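Local coordinates for class II aldolase/adducin N-terminal domain-containing protein (Thermoplasma acidophilum, PDB 3M4R) that binds a zinc ion in its class II aldolase-like domain and, as a whole protein, is probably an oxidoreductase of the short-chain dehydrogenase family, at residues S42-E47 / K126-S131; L58-S63 / V115-H120; G74-R79 / S109-S114. All coordinates share one frame; numbering follows the deposited sequence. Where two conformers were deposited one is given.

Contact 1: S42-E47 / K126-S131. With ZN (zinc ion), chain B.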
loop_
_atom_site.group_PDB
_atom_site.type_symbol
_atom_site.label_atom_id
_atom_site.label_comp_id
_atom_site.label_asym_id
_atom_site.label_seq_id
_atom_site.Cartn_x
_atom_site.Cartn_y
_atom_site.Cartn_z
ATOM N N SER A 42 1.004 5.110 -0.538
ATOM C CA SER A 42 0.239 6.017 -1.360
ATOM C C SER A 42 -0.647 6.924 -0.529
ATOM O O SER A 42 -0.946 6.629 0.608
ATOM C CB SER A 42 -0.599 5.265 -2.360
ATOM O OG SER A 42 -1.669 4.586 -1.746
ATOM N N VAL A 43 -0.978 8.069 -1.095
ATOM C CA VAL A 43 -1.943 8.963 -0.518
ATOM C C VAL A 43 -2.866 9.467 -1.644
ATOM O O VAL A 43 -2.383 9.811 -2.715
ATOM C CB VAL A 43 -1.274 10.130 0.210
ATOM C CG1 VAL A 43 -0.358 10.891 -0.710
ATOM C CG2 VAL A 43 -2.344 11.014 0.902
ATOM N N LYS A 44 -4.172 9.466 -1.387
ATOM C CA LYS A 44 -5.154 10.046 -2.298
ATOM C C LYS A 44 -5.358 11.537 -1.983
ATOM O O LYS A 44 -5.584 11.936 -0.832
ATOM C CB LYS A 44 -6.473 9.290 -2.219
ATOM C CG LYS A 44 -6.342 7.848 -2.709
ATOM C CD LYS A 44 -7.621 7.068 -2.456
ATOM C CE LYS A 44 -7.437 5.560 -2.798
ATOM N NZ LYS A 44 -6.526 4.828 -1.849
ATOM N N THR A 45 -5.213 12.377 -3.011
ATOM C CA THR A 45 -5.061 13.794 -2.784
ATOM C C THR A 45 -5.768 14.591 -3.848
ATOM O O THR A 45 -6.151 14.048 -4.872
ATOM C CB THR A 45 -3.555 14.114 -2.701
ATOM O OG1 THR A 45 -3.379 15.402 -2.094
ATOM C CG2 THR A 45 -2.883 14.042 -4.060
ATOM N N THR A 46 -5.961 15.887 -3.602
ATOM C CA THR A 46 -6.579 16.796 -4.595
ATOM C C THR A 46 -5.543 17.682 -5.202
ATOM O O THR A 46 -4.781 18.326 -4.479
ATOM C CB THR A 46 -7.625 17.648 -3.887
ATOM O OG1 THR A 46 -8.501 16.759 -3.219
ATOM C CG2 THR A 46 -8.450 18.526 -4.829
ATOM N N GLU A 47 -5.518 17.724 -6.545
ATOM C CA GLU A 47 -4.572 18.506 -7.279
ATOM C C GLU A 47 -5.266 19.146 -8.492
ATOM O O GLU A 47 -6.365 18.740 -8.877
ATOM C CB GLU A 47 -3.448 17.613 -7.803
ATOM C CG GLU A 47 -2.832 16.770 -6.760
ATOM C CD GLU A 47 -1.586 16.036 -7.233
ATOM O OE1 GLU A 47 -1.258 16.067 -8.453
ATOM O OE2 GLU A 47 -0.943 15.402 -6.366
ATOM N N LYS A 126 -7.766 7.074 2.326
ATOM C CA LYS A 126 -6.839 8.093 1.850
ATOM C C LYS A 126 -5.393 7.569 1.801
ATOM O O LYS A 126 -4.688 7.777 0.795
ATOM C CB LYS A 126 -6.956 9.358 2.694
ATOM C CG LYS A 126 -6.202 10.550 2.196
ATOM C CD LYS A 126 -6.539 11.776 3.010
ATOM C CE LYS A 126 -5.608 12.946 2.641
ATOM N NZ LYS A 126 -5.969 13.574 1.322
ATOM N N PHE A 127 -4.942 6.935 2.872
ATOM C CA PHE A 127 -3.565 6.417 2.952
ATOM C C PHE A 127 -3.595 4.892 2.913
ATOM O O PHE A 127 -4.410 4.268 3.559
ATOM C CB PHE A 127 -2.862 6.851 4.281
ATOM C CG PHE A 127 -2.518 8.303 4.336
ATOM C CD1 PHE A 127 -3.502 9.257 4.669
ATOM C CD2 PHE A 127 -1.224 8.735 4.062
ATOM C CE1 PHE A 127 -3.197 10.599 4.723
ATOM C CE2 PHE A 127 -0.920 10.116 4.101
ATOM C CZ PHE A 127 -1.903 11.030 4.433
ATOM N N VAL A 128 -2.670 4.296 2.169
ATOM C CA VAL A 128 -2.512 2.859 2.083
ATOM C C VAL A 128 -1.012 2.568 2.174
ATOM O O VAL A 128 -0.175 3.249 1.553
ATOM C CB VAL A 128 -3.043 2.317 0.744
ATOM C CG1 VAL A 128 -2.807 0.817 0.629
ATOM C CG2 VAL A 128 -4.542 2.652 0.553
HETATM N N MSE A 129 -0.682 1.516 2.918
HETATM C CA MSE A 129 0.693 1.071 3.078
HETATM C C MSE A 129 0.783 -0.421 2.829
HETATM O O MSE A 129 -0.021 -1.206 3.337
HETATM C CB MSE A 129 1.146 1.386 4.497
HETATM C CG MSE A 129 1.225 2.881 4.719
HETATM SE SE MSE A 129 1.847 3.214 6.542
HETATM C CE MSE A 129 1.691 5.133 6.385
ATOM N N HIS A 130 1.788 -0.799 2.060
ATOM C CA HIS A 130 2.023 -2.166 1.648
ATOM C C HIS A 130 3.480 -2.521 1.965
ATOM O O HIS A 130 4.375 -1.842 1.483
ATOM C CB HIS A 130 1.821 -2.302 0.145
ATOM C CG HIS A 130 2.036 -3.683 -0.360
ATOM N ND1 HIS A 130 1.694 -4.801 0.377
ATOM C CD2 HIS A 130 2.598 -4.136 -1.508
ATOM C CE1 HIS A 130 2.014 -5.879 -0.322
ATOM N NE2 HIS A 130 2.590 -5.500 -1.448
ATOM N N SER A 131 3.701 -3.598 2.731
ATOM C CA SER A 131 5.037 -4.138 2.946
ATOM C C SER A 131 5.111 -5.644 2.655
ATOM O O SER A 131 4.110 -6.337 2.571
ATOM C CB SER A 131 5.479 -3.892 4.387
ATOM O OG SER A 131 4.890 -4.842 5.265
HETATM ZN ZN ZN B . 3.829 -6.535 -2.946
HETATM O O HOH W 1 -4.046 5.714 -1.110
HETATM O O HOH W 2 4.859 -7.518 -4.382
#

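Contact 2: L58-S63 / V115-H120. With ZN (zinc ion), chain B.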
loop_
_atom_site.group_PDB
_atom_site.type_symbol
_atom_site.label_atom_id
_atom_site.label_comp_id
_atom_site.label_asym_id
_atom_site.label_seq_id
_atom_site.Cartn_x
_atom_site.Cartn_y
_atom_site.Cartn_z
ATOM N N LEU A 58 -3.962 9.756 -7.093
ATOM C CA LEU A 58 -3.246 8.818 -6.294
ATOM C C LEU A 58 -1.782 9.094 -6.457
ATOM O O LEU A 58 -1.215 8.926 -7.511
ATOM C CB LEU A 58 -3.564 7.346 -6.677
ATOM C CG LEU A 58 -2.848 6.260 -5.851
ATOM C CD1 LEU A 58 -3.483 6.129 -4.426
ATOM C CD2 LEU A 58 -2.919 4.939 -6.647
ATOM N N ARG A 59 -1.157 9.531 -5.377
ATOM C CA ARG A 59 0.280 9.755 -5.356
ATOM C C ARG A 59 0.876 8.484 -4.768
ATOM O O ARG A 59 0.711 8.184 -3.580
ATOM C CB ARG A 59 0.621 10.983 -4.491
ATOM C CG ARG A 59 0.400 12.363 -5.161
ATOM C CD ARG A 59 1.514 12.688 -6.159
ATOM N NE ARG A 59 1.143 13.755 -7.077
ATOM C CZ ARG A 59 1.844 14.163 -8.143
ATOM N NH1 ARG A 59 3.021 13.659 -8.434
ATOM N NH2 ARG A 59 1.334 15.107 -8.946
ATOM N N VAL A 60 1.530 7.715 -5.618
ATOM C CA VAL A 60 1.970 6.381 -5.285
ATOM C C VAL A 60 3.470 6.303 -5.472
ATOM O O VAL A 60 4.032 6.919 -6.371
ATOM C CB VAL A 60 1.281 5.299 -6.133
ATOM C CG1 VAL A 60 1.626 5.449 -7.653
ATOM C CG2 VAL A 60 1.651 3.889 -5.667
ATOM N N LYS A 61 4.114 5.531 -4.597
ATOM C CA LYS A 61 5.542 5.320 -4.642
ATOM C C LYS A 61 6.015 4.921 -6.022
ATOM O O LYS A 61 5.378 4.111 -6.654
ATOM C CB LYS A 61 5.922 4.230 -3.630
ATOM C CG LYS A 61 7.388 4.090 -3.443
ATOM C CD LYS A 61 7.858 2.823 -3.939
ATOM C CE LYS A 61 9.272 2.533 -3.476
ATOM N NZ LYS A 61 10.092 2.186 -4.706
ATOM N N ASN A 62 7.145 5.474 -6.471
ATOM C CA ASN A 62 7.648 5.206 -7.813
ATOM C C ASN A 62 9.007 4.540 -7.786
ATOM O O ASN A 62 9.540 4.289 -6.719
ATOM C CB ASN A 62 7.613 6.481 -8.689
ATOM C CG ASN A 62 8.511 7.564 -8.199
ATOM O OD1 ASN A 62 9.625 7.294 -7.760
ATOM N ND2 ASN A 62 8.061 8.831 -8.337
ATOM N N SER A 63 9.554 4.236 -8.958
ATOM C CA SER A 63 10.797 3.453 -9.060
ATOM C C SER A 63 12.055 4.275 -8.817
ATOM O O SER A 63 13.155 3.755 -8.919
ATOM C CB SER A 63 10.899 2.848 -10.458
ATOM O OG SER A 63 10.811 3.872 -11.425
ATOM N N VAL A 115 4.510 -1.027 -9.720
ATOM C CA VAL A 115 3.710 -2.123 -10.341
ATOM C C VAL A 115 2.533 -2.606 -9.453
ATOM O O VAL A 115 1.589 -3.262 -9.948
ATOM C CB VAL A 115 4.602 -3.328 -10.838
ATOM C CG1 VAL A 115 5.623 -2.844 -11.864
ATOM C CG2 VAL A 115 5.337 -4.060 -9.663
ATOM N N GLU A 116 2.525 -2.220 -8.169
ATOM C CA GLU A 116 1.414 -2.560 -7.261
ATOM C C GLU A 116 0.423 -1.455 -7.058
ATOM O O GLU A 116 -0.361 -1.501 -6.097
ATOM C CB GLU A 116 1.991 -2.998 -5.884
ATOM C CG GLU A 116 3.037 -4.067 -6.106
ATOM C CD GLU A 116 3.276 -4.978 -4.929
ATOM O OE1 GLU A 116 4.252 -4.673 -4.174
ATOM O OE2 GLU A 116 2.535 -6.007 -4.793
ATOM N N THR A 117 0.393 -0.486 -7.980
ATOM C CA THR A 117 -0.438 0.684 -7.814
ATOM C C THR A 117 -1.895 0.366 -7.628
ATOM O O THR A 117 -2.600 1.079 -6.893
ATOM C CB THR A 117 -0.249 1.695 -9.008
ATOM O OG1 THR A 117 1.077 2.249 -8.939
ATOM C CG2 THR A 117 -1.270 2.797 -8.930
ATOM N N PHE A 118 -2.381 -0.662 -8.298
ATOM C CA PHE A 118 -3.805 -0.986 -8.175
ATOM C C PHE A 118 -4.211 -1.490 -6.788
ATOM O O PHE A 118 -5.361 -1.308 -6.406
ATOM C CB PHE A 118 -4.264 -1.950 -9.229
ATOM C CG PHE A 118 -4.369 -1.314 -10.599
ATOM C CD1 PHE A 118 -5.348 -0.388 -10.857
ATOM C CD2 PHE A 118 -3.441 -1.581 -11.574
ATOM C CE1 PHE A 118 -5.440 0.222 -12.105
ATOM C CE2 PHE A 118 -3.541 -0.983 -12.844
ATOM C CZ PHE A 118 -4.546 -0.074 -13.096
ATOM N N LEU A 119 -3.268 -2.022 -5.993
ATOM C CA LEU A 119 -3.616 -2.352 -4.574
ATOM C C LEU A 119 -4.065 -1.102 -3.835
ATOM O O LEU A 119 -4.982 -1.117 -2.960
ATOM C CB LEU A 119 -2.439 -2.967 -3.806
ATOM C CG LEU A 119 -1.805 -4.257 -4.322
ATOM C CD1 LEU A 119 -0.597 -4.699 -3.443
ATOM C CD2 LEU A 119 -2.852 -5.375 -4.435
ATOM N N HIS A 120 -3.408 -0.013 -4.184
ATOM C CA HIS A 120 -3.628 1.282 -3.546
ATOM C C HIS A 120 -4.911 1.964 -4.042
ATOM O O HIS A 120 -5.740 2.526 -3.248
ATOM C CB HIS A 120 -2.407 2.136 -3.821
ATOM C CG HIS A 120 -1.172 1.612 -3.144
ATOM N ND1 HIS A 120 -0.761 2.084 -1.911
ATOM C CD2 HIS A 120 -0.282 0.654 -3.503
ATOM C CE1 HIS A 120 0.331 1.424 -1.542
ATOM N NE2 HIS A 120 0.649 0.553 -2.487
HETATM ZN ZN ZN B . 3.829 -6.535 -2.946
HETATM O O HOH W 2 4.859 -7.518 -4.382
#

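Contact 3: G74-R79 / S109-S114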
loop_
_atom_site.group_PDB
_atom_site.type_symbol
_atom_site.label_atom_id
_atom_site.label_comp_id
_atom_site.label_asym_id
_atom_site.label_seq_id
_atom_site.Cartn_x
_atom_site.Cartn_y
_atom_site.Cartn_z
ATOM N N GLY A 74 9.528 10.978 -5.165
ATOM C CA GLY A 74 9.258 9.571 -5.243
ATOM C C GLY A 74 7.821 9.183 -5.342
ATOM O O GLY A 74 7.537 8.005 -5.227
ATOM N N PHE A 75 6.906 10.144 -5.486
ATOM C CA PHE A 75 5.486 9.868 -5.565
ATOM C C PHE A 75 4.966 10.347 -6.892
ATOM O O PHE A 75 4.976 11.549 -7.180
ATOM C CB PHE A 75 4.730 10.461 -4.382
ATOM C CG PHE A 75 5.031 9.706 -3.133
ATOM C CD1 PHE A 75 6.172 10.026 -2.378
ATOM C CD2 PHE A 75 4.312 8.557 -2.815
ATOM C CE1 PHE A 75 6.528 9.235 -1.257
ATOM C CE2 PHE A 75 4.666 7.763 -1.698
ATOM C CZ PHE A 75 5.776 8.104 -0.924
ATOM N N THR A 76 4.496 9.404 -7.680
ATOM C CA THR A 76 4.057 9.670 -9.069
ATOM C C THR A 76 2.549 9.788 -8.988
ATOM O O THR A 76 1.875 8.993 -8.294
ATOM C CB THR A 76 4.539 8.575 -9.991
ATOM O OG1 THR A 76 5.968 8.739 -10.226
ATOM C CG2 THR A 76 3.767 8.519 -11.398
ATOM N N GLY A 77 2.009 10.798 -9.681
ATOM C CA GLY A 77 0.574 11.081 -9.683
ATOM C C GLY A 77 -0.183 10.273 -10.710
ATOM O O GLY A 77 0.112 10.393 -11.916
ATOM N N ILE A 78 -1.186 9.518 -10.247
ATOM C CA ILE A 78 -2.062 8.714 -11.106
ATOM C C ILE A 78 -3.473 9.229 -10.970
ATOM O O ILE A 78 -3.980 9.448 -9.855
ATOM C CB ILE A 78 -1.985 7.190 -10.723
ATOM C CG1 ILE A 78 -0.542 6.674 -10.834
ATOM C CG2 ILE A 78 -2.948 6.294 -11.563
ATOM C CD1 ILE A 78 0.095 6.664 -12.260
ATOM N N ARG A 79 -4.130 9.453 -12.080
ATOM C CA ARG A 79 -5.518 9.929 -12.029
ATOM C C ARG A 79 -6.391 8.843 -11.433
ATOM O O ARG A 79 -6.398 7.738 -11.919
ATOM C CB ARG A 79 -6.046 10.278 -13.421
ATOM C CG ARG A 79 -5.246 11.346 -14.142
ATOM C CD ARG A 79 -5.736 11.648 -15.566
ATOM N NE ARG A 79 -4.971 12.807 -15.980
ATOM C CZ ARG A 79 -5.355 14.069 -15.863
ATOM N NH1 ARG A 79 -6.577 14.387 -15.443
ATOM N NH2 ARG A 79 -4.511 15.013 -16.225
ATOM N N SER A 109 6.337 12.601 -17.369
ATOM C CA SER A 109 7.787 12.688 -17.206
ATOM C C SER A 109 8.232 12.256 -15.806
ATOM O O SER A 109 9.417 12.093 -15.561
ATOM C CB SER A 109 8.305 14.102 -17.497
ATOM O OG SER A 109 7.941 15.004 -16.473
ATOM N N GLU A 110 7.278 12.029 -14.898
ATOM C CA GLU A 110 7.614 11.422 -13.608
ATOM C C GLU A 110 8.125 9.996 -13.731
ATOM O O GLU A 110 7.905 9.335 -14.758
ATOM C CB GLU A 110 6.434 11.459 -12.641
ATOM C CG GLU A 110 6.089 12.843 -12.274
ATOM C CD GLU A 110 4.866 12.946 -11.370
ATOM O OE1 GLU A 110 4.053 12.012 -11.291
ATOM O OE2 GLU A 110 4.707 14.001 -10.749
ATOM N N PRO A 111 8.856 9.525 -12.697
ATOM C CA PRO A 111 9.276 8.119 -12.711
ATOM C C PRO A 111 8.076 7.150 -12.714
ATOM O O PRO A 111 7.006 7.475 -12.202
ATOM C CB PRO A 111 10.122 7.981 -11.440
ATOM C CG PRO A 111 10.493 9.428 -11.040
ATOM C CD PRO A 111 9.277 10.209 -11.453
ATOM N N SER A 112 8.256 5.986 -13.338
ATOM C CA SER A 112 7.185 4.975 -13.413
ATOM C C SER A 112 6.609 4.643 -12.032
ATOM O O SER A 112 7.342 4.489 -11.078
ATOM C CB SER A 112 7.696 3.700 -14.069
ATOM O OG SER A 112 8.015 3.922 -15.429
ATOM N N PRO A 113 5.281 4.529 -11.934
ATOM C CA PRO A 113 4.641 4.212 -10.682
ATOM C C PRO A 113 4.834 2.727 -10.333
ATOM O O PRO A 113 5.063 1.888 -11.218
ATOM C CB PRO A 113 3.152 4.532 -10.948
ATOM C CG PRO A 113 2.993 4.259 -12.404
ATOM C CD PRO A 113 4.291 4.691 -13.034
ATOM N N SER A 114 4.801 2.440 -9.038
ATOM C CA SER A 114 4.827 1.062 -8.522
ATOM C C SER A 114 3.965 0.132 -9.368
ATOM O O SER A 114 2.826 0.472 -9.683
ATOM C CB SER A 114 4.269 1.028 -7.084
ATOM O OG SER A 114 4.230 -0.317 -6.572
HETATM O O HOH W 3 2.316 11.381 -13.173
#

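Contact 1: S42-E47 / K126-S131
Strands 42-47 and 127-131 run antiparallel at 164°, with Ser42 and Val128 forming a hydrogen-bonded pair and Val43 and Phe127 the non-hydrogen-bonded pair beside it. Ser42 N gives its hydrogen to Val128 O at 3.0 Å, while Lys44 N reaches Lys126 O at 2.8 Å. On the face carrying Val43 and Phe127, the CG2 methyl of Val43 makes a CH-pi contact over the phenyl ring, 3.7 Å from its centroid and offset toward its rim. The Lys126 chain runs extended from CB to CE and turns only at its last torsion (chi4 76°), which brings NZ to Lys44 O at 2.7 Å; NZ also forms a salt bridge with Asp16. Cut back to an alanine, this position is likely to leave Lys44 O and Asp16 without the ammonium group that joins them. On the other face, one water links Ser42 OG, Lys44 NZ and Lys126 O. Lys44 NZ lies among four oxygens, this water and the carbonyls of His120, Leu123 and Tyr125, more than its three protons can serve fully; Ser42 OG bonds His120. The chemistry thus ties the strand pair to the C-terminal end of helix 117-121, while strand 127-131 carries the zinc ligand His130.

Contact 2: L58-S63 / V115-H120
Val60 and Thr117 mark the closest backbone approach, their CA atoms 6.7 Å apart, where strand 54-61 passes the short helix 117-121. This is helix-on-sheet packing within the AraD-like fold of class II aldolases: the short helix packs against the sheet on the side where Leu58 and Val60 point, and no hydrogen bond crosses between the segments. Leu58 and Val60, two apart on the strand, both send their side chains toward the helix and meet different parts of Thr117. Leu58 CD2 touches the methyl Thr117 CG2 at 3.5 Å, the two side chains running alongside one another but oppositely directed. Val60 instead brings CG1 to 3.5 Å from the hydroxyl Thr117 OG1. With OG1 anti to the carbonyl carbon (chi1 -68°), the hydroxyl is hydrogen-bonded to Ser114 O, three residues earlier, so its polar end is satisfied although methyls crowd it. About one turn further on, His120 adds a second contact: Leu58 CD2 lies 4.0 Å from its CB, the side chains set roughly perpendicular, and Val60 CG2 sits over one face of the imidazole. The carbonyl oxygen of Glu116 lies in plane at the ring edge. Glu116, next to Thr117 in the chain, holds the zinc ion through both carboxylate oxygens, OE1 and OE2 of Glu116 each standing 2.3 Å from the metal.

Contact 3: G74-R79 / S109-S114
The carboxylate of Glu110 meets Gly77 through OE1, whose syn lone pair receives the backbone N-H of the strand; Gly77 N lies 2.9 Å from Glu110 OE1 and the bond is fairly straight, at 163°. A water 2.6 Å from Glu110 OE1 also reaches Gly77 O, though it has more acceptors around it than protons to give. The other oxygen, OE2, forms a salt bridge with Arg59 on the adjacent strand, so both oxygens of the flat group are gripped. Phe75 leaves the strand directed away from 109-114 and packs on Val20, Val21 and Ser24 of helix 16-28. Strand 75-79 is an outermost strand of the sheet within the chain, and the irregular segment 109-114 passes it at 79°. Thr76 makes contact with Glu110, Pro111 and Pro113. A chi1 of -75° sets its OG1 beside the backbone N and faces it to Pro111 O, to which it donates at 2.6 Å; Asn62 supplies a second bond to that hydroxyl. The methyl branch CG2 lies 3.5 Å from Glu110 OE1 and 4.1 Å from Pro113 CB. Two residues on, Ile78 lies across Pro113, its CD1 resting 3.8 Å from Pro113 CG. Hydrogen bonds thus fix the loop at Thr76 and Gly77, Pro113 adds apolar contact with Thr76 and Ile78, and the salt bridge to Arg59, which also pairs with Glu47, would largely offset the charge of Glu110.

How the contacts relate
The three contacts share one sheet and are nested along the chain, contact 3 inside contact 2 and contact 2 inside contact 1. Contacts 1 and 2, with centres about 9 Å apart, meet at the metal: Glu116 and His130, together with His132, His188 and a water, surround the zinc ion. They also join through a salt bridge, Glu47 OE2 standing 2.8 Å from Arg59 NE. Contact 3, centred about 8 Å from contact 2, continues the sheet, with Leu58 N 2.8 Å from Ile78 O. It is more remote from the site, the side chain of Pro113 lying about 14 Å from the zinc, yet its loop leads directly to Glu116.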